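Local coordinates for malonyl CoA reductase (malonate semialdehyde-forming) (PDB 2EP5), which probably catalyses the NADPH-dependent reduction of malonyl-CoA to 3-oxopropanoate and belongs to the aspartate-semialdehyde dehydrogenase family, at residues P110-P115 against E205-K210; I120-N125 against L329-A334; C151-M156 against A209-K214; K214-L219 against A227-T232. One frame throughout, in Å; residues are numbered along the deposited sequence.

Interaction 1 of 4, residues P110-P115 against E205-K210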
# COMPACT_ATOMS: atom_id res chain seq x y z
N PRO A 110 27.88 3.02 -16.93
CA PRO A 110 29.16 3.46 -17.51
C PRO A 110 29.44 2.95 -18.93
O PRO A 110 29.24 1.77 -19.22
CB PRO A 110 30.18 2.96 -16.49
CG PRO A 110 29.42 3.06 -15.19
CD PRO A 110 28.07 2.48 -15.58
N PHE A 111 29.88 3.85 -19.80
CA PHE A 111 30.21 3.52 -21.19
C PHE A 111 29.02 3.36 -22.14
O PHE A 111 29.21 3.29 -23.35
CB PHE A 111 31.05 2.24 -21.25
CG PHE A 111 32.42 2.38 -20.66
CD1 PHE A 111 33.37 3.20 -21.27
CD2 PHE A 111 32.77 1.68 -19.51
CE1 PHE A 111 34.65 3.33 -20.73
CE2 PHE A 111 34.04 1.80 -18.96
CZ PHE A 111 34.99 2.63 -19.57
N ARG A 112 27.80 3.30 -21.61
CA ARG A 112 26.63 3.11 -22.47
C ARG A 112 26.59 4.04 -23.67
O ARG A 112 26.13 3.66 -24.75
CB ARG A 112 25.34 3.28 -21.68
CG ARG A 112 24.89 2.06 -20.92
CD ARG A 112 23.54 2.37 -20.29
NE ARG A 112 23.13 1.43 -19.25
CZ ARG A 112 22.34 1.77 -18.24
NH1 ARG A 112 21.90 3.02 -18.14
NH2 ARG A 112 22.00 0.87 -17.32
N MET A 113 27.08 5.26 -23.48
CA MET A 113 27.07 6.24 -24.56
C MET A 113 28.43 6.42 -25.24
O MET A 113 28.64 7.39 -25.97
CB MET A 113 26.53 7.58 -24.03
CG MET A 113 25.07 7.52 -23.57
SD MET A 113 23.89 6.95 -24.85
CE MET A 113 23.87 8.37 -25.98
N ASP A 114 29.35 5.49 -25.01
CA ASP A 114 30.66 5.55 -25.64
C ASP A 114 30.45 5.18 -27.10
O ASP A 114 29.90 4.12 -27.39
CB ASP A 114 31.64 4.57 -24.99
CG ASP A 114 33.06 4.70 -25.53
OD1 ASP A 114 33.26 4.49 -26.74
OD2 ASP A 114 33.97 5.01 -24.74
N PRO A 115 30.86 6.05 -28.03
CA PRO A 115 30.74 5.89 -29.49
C PRO A 115 31.31 4.59 -30.05
O PRO A 115 30.93 4.18 -31.15
CB PRO A 115 31.48 7.11 -30.04
CG PRO A 115 31.30 8.13 -28.97
CD PRO A 115 31.51 7.34 -27.71
N GLU A 205 15.76 10.90 -16.51
CA GLU A 205 15.25 11.58 -17.70
C GLU A 205 16.30 11.83 -18.78
O GLU A 205 16.02 11.65 -19.96
CB GLU A 205 14.56 12.89 -17.27
CG GLU A 205 13.38 12.59 -16.35
CD GLU A 205 12.91 13.77 -15.52
OE1 GLU A 205 13.76 14.53 -15.00
OE2 GLU A 205 11.69 13.92 -15.38
N ASP A 206 17.50 12.21 -18.38
CA ASP A 206 18.56 12.45 -19.33
C ASP A 206 19.03 11.15 -19.98
O ASP A 206 19.28 11.10 -21.18
CB ASP A 206 19.73 13.16 -18.64
CG ASP A 206 20.74 13.71 -19.62
OD1 ASP A 206 20.33 14.47 -20.52
OD2 ASP A 206 21.94 13.37 -19.48
N LYS A 207 19.14 10.09 -19.17
CA LYS A 207 19.56 8.78 -19.68
C LYS A 207 18.55 8.23 -20.69
O LYS A 207 18.93 7.61 -21.69
CB LYS A 207 19.69 7.77 -18.54
CG LYS A 207 20.86 8.02 -17.60
CD LYS A 207 20.85 7.02 -16.47
CE LYS A 207 21.94 7.31 -15.45
NZ LYS A 207 21.78 6.47 -14.24
N ILE A 208 17.27 8.45 -20.43
CA ILE A 208 16.24 7.96 -21.33
C ILE A 208 16.34 8.62 -22.69
O ILE A 208 16.46 7.94 -23.71
CB ILE A 208 14.82 8.20 -20.75
CG1 ILE A 208 14.59 7.28 -19.55
CG2 ILE A 208 13.75 7.99 -21.84
CD1 ILE A 208 13.22 7.43 -18.91
N ALA A 209 16.30 9.95 -22.70
CA ALA A 209 16.37 10.71 -23.95
C ALA A 209 17.63 10.41 -24.76
O ALA A 209 17.55 10.11 -25.95
CB ALA A 209 16.28 12.21 -23.65
N LYS A 210 18.80 10.48 -24.14
CA LYS A 210 20.04 10.22 -24.85
C LYS A 210 20.16 8.78 -25.35
O LYS A 210 20.44 8.55 -26.53
CB LYS A 210 21.24 10.56 -23.97
CG LYS A 210 21.33 12.03 -23.59
CD LYS A 210 22.65 12.35 -22.88
CE LYS A 210 22.67 13.79 -22.38
NZ LYS A 210 22.29 14.76 -23.45
O HOH W 1 20.80 3.28 -15.07
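Van der Waals contact is carried by M113 and K210: the methyl CE of M113 rests 3.5 Å from the backbone O of K210 and 4.0 Å from its CB. Bends in M113 at chi2 (-57°) and chi3 (-72°) turn the thioether so that the methyl rather than the sulfur leads. The amine of K210 takes no part; the chain runs back along its own helix to a long, weak ion pair with D206. A thinner touch puts CD of K207 at the edge of the R112 guanidinium, 4.5 Å from NH1. Polar contact is indirect. One water accepts from R112 NH1 at 3.3 Å and, weakly, from K207 NZ at 3.4 Å, between two like charges 5.2 Å apart (NH1 to NZ). R112 has stronger partners: NH1 forms a salt bridge with E211, which probably eases that charge crowding, and NH2 donates to N107 O. A type I turn from F111 to D114 centres on R112 and M113. A loop of the NAD-binding domain meets helix 204-215 of the dimerisation domain, as expected near the interdomain active site of this family; the side chains of R112 and the predicted catalytic C151 are about 7 Å apart.

Interaction 2 of 4, residues I120-N125 against L329-A334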
# COMPACT_ATOMS: atom_id res chain seq x y z
N ILE A 120 23.08 -2.33 -26.70
CA ILE A 120 22.13 -3.27 -27.27
C ILE A 120 20.81 -3.59 -26.59
O ILE A 120 20.73 -3.76 -25.37
CB ILE A 120 22.81 -4.62 -27.57
CG1 ILE A 120 24.06 -4.41 -28.44
CG2 ILE A 120 21.84 -5.56 -28.30
CD1 ILE A 120 23.78 -3.73 -29.77
N ASN A 121 19.79 -3.68 -27.43
CA ASN A 121 18.44 -4.09 -27.09
C ASN A 121 18.21 -4.93 -28.34
O ASN A 121 17.79 -4.42 -29.38
CB ASN A 121 17.45 -2.92 -27.02
CG ASN A 121 16.12 -3.34 -26.41
OD1 ASN A 121 15.90 -4.53 -26.16
ND2 ASN A 121 15.23 -2.37 -26.16
N PRO A 122 18.52 -6.24 -28.25
CA PRO A 122 18.41 -7.25 -29.31
C PRO A 122 17.51 -6.95 -30.51
O PRO A 122 18.00 -6.68 -31.61
CB PRO A 122 17.98 -8.50 -28.54
CG PRO A 122 18.76 -8.36 -27.28
CD PRO A 122 18.54 -6.90 -26.93
N GLU A 123 16.20 -6.99 -30.30
CA GLU A 123 15.25 -6.73 -31.38
C GLU A 123 15.44 -5.37 -32.06
O GLU A 123 15.29 -5.25 -33.27
CB GLU A 123 13.81 -6.81 -30.84
CG GLU A 123 13.35 -8.20 -30.41
CD GLU A 123 13.71 -8.55 -28.98
OE1 GLU A 123 14.64 -7.93 -28.42
OE2 GLU A 123 13.08 -9.45 -28.41
N ILE A 124 15.79 -4.37 -31.28
CA ILE A 124 15.95 -3.02 -31.80
C ILE A 124 17.20 -2.70 -32.63
O ILE A 124 17.09 -2.13 -33.71
CB ILE A 124 15.84 -2.00 -30.64
CG1 ILE A 124 14.61 -2.31 -29.78
CG2 ILE A 124 15.74 -0.58 -31.19
CD1 ILE A 124 13.31 -2.36 -30.56
N ASN A 125 18.38 -3.06 -32.13
CA ASN A 125 19.60 -2.74 -32.86
C ASN A 125 20.73 -3.77 -32.77
O ASN A 125 21.87 -3.42 -32.47
CB ASN A 125 20.13 -1.38 -32.37
CG ASN A 125 20.51 -1.39 -30.90
OD1 ASN A 125 19.96 -2.17 -30.12
ND2 ASN A 125 21.43 -0.52 -30.52
N LEU A 329 12.89 -5.51 -14.65
CA LEU A 329 13.91 -6.46 -14.20
C LEU A 329 14.37 -7.44 -15.28
O LEU A 329 15.52 -7.88 -15.28
CB LEU A 329 13.39 -7.26 -13.01
CG LEU A 329 13.03 -6.51 -11.72
CD1 LEU A 329 12.61 -7.53 -10.66
CD2 LEU A 329 14.23 -5.70 -11.23
N VAL A 330 13.46 -7.77 -16.18
CA VAL A 330 13.73 -8.71 -17.26
C VAL A 330 14.05 -7.99 -18.56
O VAL A 330 15.21 -7.88 -18.97
CB VAL A 330 12.50 -9.65 -17.44
CG1 VAL A 330 12.75 -10.66 -18.54
CG2 VAL A 330 12.23 -10.37 -16.13
N ARG A 331 13.01 -7.48 -19.22
CA ARG A 331 13.19 -6.75 -20.47
C ARG A 331 14.16 -5.59 -20.23
O ARG A 331 14.98 -5.27 -21.09
CB ARG A 331 11.86 -6.17 -20.94
CG ARG A 331 11.94 -5.51 -22.30
CD ARG A 331 12.00 -6.59 -23.35
NE ARG A 331 12.97 -6.33 -24.39
CZ ARG A 331 13.18 -7.14 -25.41
NH1 ARG A 331 12.49 -8.26 -25.53
NH2 ARG A 331 14.08 -6.83 -26.33
N GLY A 332 14.06 -4.99 -19.05
CA GLY A 332 14.90 -3.85 -18.73
C GLY A 332 16.29 -4.11 -18.20
O GLY A 332 17.03 -3.15 -17.99
N ALA A 333 16.64 -5.37 -17.96
CA ALA A 333 17.97 -5.69 -17.44
C ALA A 333 18.42 -7.14 -17.67
O ALA A 333 19.08 -7.42 -18.67
CB ALA A 333 18.04 -5.36 -15.95
N ALA A 334 18.05 -8.04 -16.75
CA ALA A 334 18.44 -9.46 -16.82
C ALA A 334 18.23 -10.13 -18.17
O ALA A 334 19.18 -10.65 -18.77
CB ALA A 334 17.71 -10.25 -15.75
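R331 reaches E123 and N121 with the two terminal nitrogens of its guanidinium. NH1 and NH2 face the two carboxylate oxygens of E123 in a bidentate salt bridge: NH1 donates to OE2 at 3.2 Å, while NH2 to OE1 is modelled at 2.4 Å, a length too short to be taken literally. The planes are 52° apart, so the pair is twisted, and OE2 is met from above the carboxylate plane. NH2 gives its other proton to N121 OD1 at 2.9 Å, nearly straight (169°) and in the guanidinium plane. R331 NE, buried too, has no partner in the model. CG of R331 stands anti to the backbone N (chi1 -174°) and the chain then bends twice, carrying the guanidinium across to the other segment. The contact joins the short helix 122-125 of the Rossmann-type NAD-binding domain to the turn that leads into the C-terminal helix 334-347, with A333 at its N-cap. A leucine in place of R331 would probably leave the buried E123 carboxylate without its counter-charge and N121 OD1 without a donor. Further out, Q273 NE2 also holds E123 OE2, M306 O takes a second bond from R331 NH1, and N125 OD1 accepts N121 N at 3.1 Å, bracing the backbone that carries the amide.

Interaction 3 of 4, residues C151-M156 against A209-K214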
# COMPACT_ATOMS: atom_id res chain seq x y z
N CYS A 151 16.84 0.42 -18.01
CA CYS A 151 15.61 -0.37 -18.11
C CYS A 151 14.44 0.37 -18.74
O CYS A 151 13.75 -0.18 -19.62
CB CYS A 151 15.22 -0.92 -16.72
SG CYS A 151 15.27 0.27 -15.36
N THR A 152 14.21 1.60 -18.32
CA THR A 152 13.11 2.39 -18.87
C THR A 152 13.34 2.67 -20.35
O THR A 152 12.42 2.58 -21.16
CB THR A 152 12.97 3.73 -18.13
OG1 THR A 152 12.95 3.49 -16.71
CG2 THR A 152 11.69 4.44 -18.54
N ALA A 153 14.58 3.01 -20.69
CA ALA A 153 14.94 3.28 -22.08
C ALA A 153 14.67 2.04 -22.91
O ALA A 153 14.07 2.13 -23.99
CB ALA A 153 16.42 3.65 -22.17
N ALA A 154 15.11 0.90 -22.40
CA ALA A 154 14.92 -0.37 -23.09
C ALA A 154 13.44 -0.59 -23.39
O ALA A 154 13.07 -0.93 -24.51
CB ALA A 154 15.44 -1.51 -22.23
N ILE A 155 12.60 -0.39 -22.38
CA ILE A 155 11.17 -0.58 -22.55
C ILE A 155 10.58 0.41 -23.55
O ILE A 155 9.85 0.02 -24.46
CB ILE A 155 10.45 -0.47 -21.18
CG1 ILE A 155 10.95 -1.59 -20.25
CG2 ILE A 155 8.93 -0.58 -21.37
CD1 ILE A 155 10.47 -1.50 -18.81
N MET A 156 10.92 1.69 -23.40
CA MET A 156 10.41 2.73 -24.29
C MET A 156 10.82 2.55 -25.76
O MET A 156 10.05 2.88 -26.66
CB MET A 156 10.89 4.10 -23.82
CG MET A 156 10.44 4.50 -22.43
SD MET A 156 8.65 4.36 -22.19
CE MET A 156 8.63 3.53 -20.57
N ALA A 209 16.30 9.95 -22.70
CA ALA A 209 16.37 10.71 -23.95
C ALA A 209 17.63 10.41 -24.76
O ALA A 209 17.55 10.11 -25.95
CB ALA A 209 16.28 12.21 -23.65
N LYS A 210 18.80 10.48 -24.14
CA LYS A 210 20.04 10.22 -24.85
C LYS A 210 20.16 8.78 -25.35
O LYS A 210 20.44 8.55 -26.53
CB LYS A 210 21.24 10.56 -23.97
CG LYS A 210 21.33 12.03 -23.59
CD LYS A 210 22.65 12.35 -22.88
CE LYS A 210 22.67 13.79 -22.38
NZ LYS A 210 22.29 14.76 -23.45
N GLU A 211 19.97 7.82 -24.45
CA GLU A 211 20.08 6.41 -24.82
C GLU A 211 19.10 6.02 -25.92
O GLU A 211 19.42 5.21 -26.78
CB GLU A 211 19.87 5.52 -23.60
CG GLU A 211 21.07 5.49 -22.68
CD GLU A 211 20.84 4.65 -21.43
OE1 GLU A 211 20.21 3.58 -21.54
OE2 GLU A 211 21.29 5.07 -20.34
N LEU A 212 17.91 6.61 -25.90
CA LEU A 212 16.91 6.32 -26.92
C LEU A 212 17.47 6.75 -28.29
O LEU A 212 17.17 6.14 -29.33
CB LEU A 212 15.62 7.07 -26.59
CG LEU A 212 14.28 6.33 -26.62
CD1 LEU A 212 14.39 4.98 -25.94
CD2 LEU A 212 13.23 7.19 -25.96
N THR A 213 18.31 7.79 -28.29
CA THR A 213 18.94 8.30 -29.50
C THR A 213 19.91 7.29 -30.12
O THR A 213 20.01 7.17 -31.35
CB THR A 213 19.69 9.62 -29.19
OG1 THR A 213 18.76 10.71 -29.16
CG2 THR A 213 20.74 9.89 -30.22
N LYS A 214 20.63 6.56 -29.28
CA LYS A 214 21.58 5.56 -29.75
C LYS A 214 20.89 4.24 -30.10
O LYS A 214 21.24 3.60 -31.09
CB LYS A 214 22.65 5.32 -28.70
CG LYS A 214 23.80 4.45 -29.18
CD LYS A 214 24.88 4.38 -28.11
CE LYS A 214 26.08 3.58 -28.59
NZ LYS A 214 27.17 3.63 -27.58
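L212 lays its methyl CD1 against the facing helix, 3.5 Å from A153 O and 4.2 Å from M156 CB. Its chi1 of -132° lies off the staggered positions; this turns the isobutyl group in toward the other helix. A153 answers from the opposite helix with CB pointing toward it, and this methyl is received by E211: 3.8 Å to OE1 and 4.2 Å to CB. The glutamate chain is extended beyond CG, so the carboxylate passes beside A153 to the start of helix 151-160. There OE1 accepts the backbone N of N150, while OE2 is already engaged by R112; both oxygens have partners, and the nearby helix N terminus would probably favour the negative charge. M156 meets L212 with CB alone, because its chain bends at chi2 and chi3 and leads away; the side chain also packs on I248 of strand 244-251. The small alanine lets the backbones come close, A153 CA and L212 CA being the nearest pair at 6.0 Å, with segment axes 9.2 Å apart and crossing at -48°. C151 directs its CB away from helix 204-215. Here the pair packs behind the predicted active site; as in other semialdehyde dehydrogenases, the cysteine predicted to form the acyl-thioester begins a helix, with H244, the predicted proton acceptor, beside it.

Interaction 4 of 4, residues K214-L219 against A227-T232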
# COMPACT_ATOMS: atom_id res chain seq x y z
N LYS A 214 20.63 6.56 -29.28
CA LYS A 214 21.58 5.56 -29.75
C LYS A 214 20.89 4.24 -30.10
O LYS A 214 21.24 3.60 -31.09
CB LYS A 214 22.65 5.32 -28.70
CG LYS A 214 23.80 4.45 -29.18
CD LYS A 214 24.88 4.38 -28.11
CE LYS A 214 26.08 3.58 -28.59
NZ LYS A 214 27.17 3.63 -27.58
N LEU A 215 19.91 3.84 -29.30
CA LEU A 215 19.19 2.60 -29.55
C LEU A 215 18.49 2.62 -30.90
O LEU A 215 18.41 1.59 -31.58
CB LEU A 215 18.15 2.36 -28.45
CG LEU A 215 18.76 2.05 -27.08
CD1 LEU A 215 17.67 2.10 -26.02
CD2 LEU A 215 19.44 0.68 -27.13
N ASN A 216 17.99 3.79 -31.28
CA ASN A 216 17.27 3.94 -32.55
C ASN A 216 18.16 4.45 -33.66
O ASN A 216 17.68 4.76 -34.75
CB ASN A 216 16.09 4.89 -32.37
CG ASN A 216 15.06 4.35 -31.40
OD1 ASN A 216 14.37 3.38 -31.70
ND2 ASN A 216 14.97 4.96 -30.22
N GLY A 217 19.46 4.53 -33.39
CA GLY A 217 20.40 5.02 -34.37
C GLY A 217 20.64 4.05 -35.50
O GLY A 217 20.17 2.90 -35.46
N LYS A 218 21.37 4.49 -36.51
CA LYS A 218 21.66 3.67 -37.67
C LYS A 218 23.16 3.47 -37.83
O LYS A 218 23.94 4.40 -37.64
CB LYS A 218 21.11 4.35 -38.93
CG LYS A 218 21.19 3.53 -40.20
CD LYS A 218 20.85 4.40 -41.41
CE LYS A 218 20.63 3.58 -42.68
NZ LYS A 218 19.38 2.77 -42.60
N LEU A 219 23.55 2.25 -38.17
CA LEU A 219 24.96 1.92 -38.37
C LEU A 219 25.37 2.28 -39.79
O LEU A 219 24.76 1.82 -40.75
CB LEU A 219 25.17 0.42 -38.17
CG LEU A 219 26.57 -0.09 -38.53
CD1 LEU A 219 27.55 0.32 -37.44
CD2 LEU A 219 26.52 -1.60 -38.68
N ALA A 227 19.89 8.65 -33.95
CA ALA A 227 18.60 9.00 -34.53
C ALA A 227 18.22 10.38 -34.02
O ALA A 227 18.53 10.73 -32.89
CB ALA A 227 17.53 7.98 -34.14
N ASN A 228 17.55 11.16 -34.86
CA ASN A 228 17.14 12.50 -34.45
C ASN A 228 15.85 12.42 -33.63
O ASN A 228 14.75 12.41 -34.19
CB ASN A 228 16.92 13.39 -35.67
CG ASN A 228 16.49 14.80 -35.28
OD1 ASN A 228 15.42 15.01 -34.68
ND2 ASN A 228 17.32 15.78 -35.62
N LEU A 229 15.98 12.37 -32.31
CA LEU A 229 14.81 12.30 -31.45
C LEU A 229 14.82 13.43 -30.43
O LEU A 229 15.66 13.48 -29.53
CB LEU A 229 14.76 10.95 -30.73
CG LEU A 229 14.55 9.72 -31.62
CD1 LEU A 229 14.72 8.46 -30.80
CD2 LEU A 229 13.17 9.75 -32.27
N ASP A 230 13.89 14.36 -30.60
CA ASP A 230 13.78 15.48 -29.69
C ASP A 230 12.76 15.09 -28.63
O ASP A 230 11.57 15.39 -28.75
CB ASP A 230 13.35 16.74 -30.45
CG ASP A 230 13.11 17.92 -29.53
OD1 ASP A 230 13.75 17.99 -28.45
OD2 ASP A 230 12.29 18.80 -29.89
N SER A 231 13.22 14.42 -27.59
CA SER A 231 12.30 13.99 -26.54
C SER A 231 12.48 14.67 -25.19
O SER A 231 13.60 14.94 -24.76
CB SER A 231 12.37 12.47 -26.38
OG SER A 231 13.69 11.99 -26.57
N THR A 232 11.35 14.96 -24.55
CA THR A 232 11.34 15.57 -23.22
C THR A 232 10.63 14.55 -22.33
O THR A 232 9.48 14.15 -22.59
CB THR A 232 10.58 16.92 -23.24
OG1 THR A 232 11.35 17.88 -23.97
CG2 THR A 232 10.37 17.44 -21.83
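A227 and N216 meet where helix 204-215 ends and the chain, after the small two-stranded antiparallel hairpin 218-219/224-225, comes back beside that end on its way into strand 230-237. The tight part is here. The methyl of A227 presses on the carbonyl of N216, CB to O 3.3 Å, and lies 3.8 Å from N216 CB. G217 follows at close range: its CA is 3.7 Å from A227 N, and a side chain on it would crowd K214 O. Backbone bonds frame this corner, G217 N to K214 O on the helix side and A227 N to T213 O from the returning chain. Beside it L229 crosses the N216 side chain at about a right angle, its CD1 against the amide. CG of N216 stands beside the backbone N (chi1 -64°), which folds the amide back over the helix end. Contact fades towards solvent: K218 leads its amine away from the returning chain, and N228, one residue past the tight spot, is exposed. Beyond it, D230 pairs with K171 and bonds N317 of the second subunit, so the strand that leaves this corner reaches the subunit interface. Back at the helix end, N216 ND2 donates to L212 O while L229 CD1 packs 3.6 Å from that same nitrogen.

From the N terminus, the loop 110-115 opens interaction 1, which closes about ninety residues later on helix 204-215. Before it closes, 120-125 opens interaction 2, the widest loop, completed at 329-334 ahead of the C-terminal helix; these two cross. Interaction 3 starts at 151-156 and ends just beyond interaction 1 on the same helix, sharing A209 and K210 with it. Interaction 4 is a local closure at the end of that helix, in series with interaction 3 and sharing K214. Both 3 and 4 nest inside interaction 2. Helix 204-215 thereby joins a loop of the NAD-binding domain, the cysteine helix and strand 230-237, outermost of its sheet within the chain, with K214 NZ bonded to R112 O.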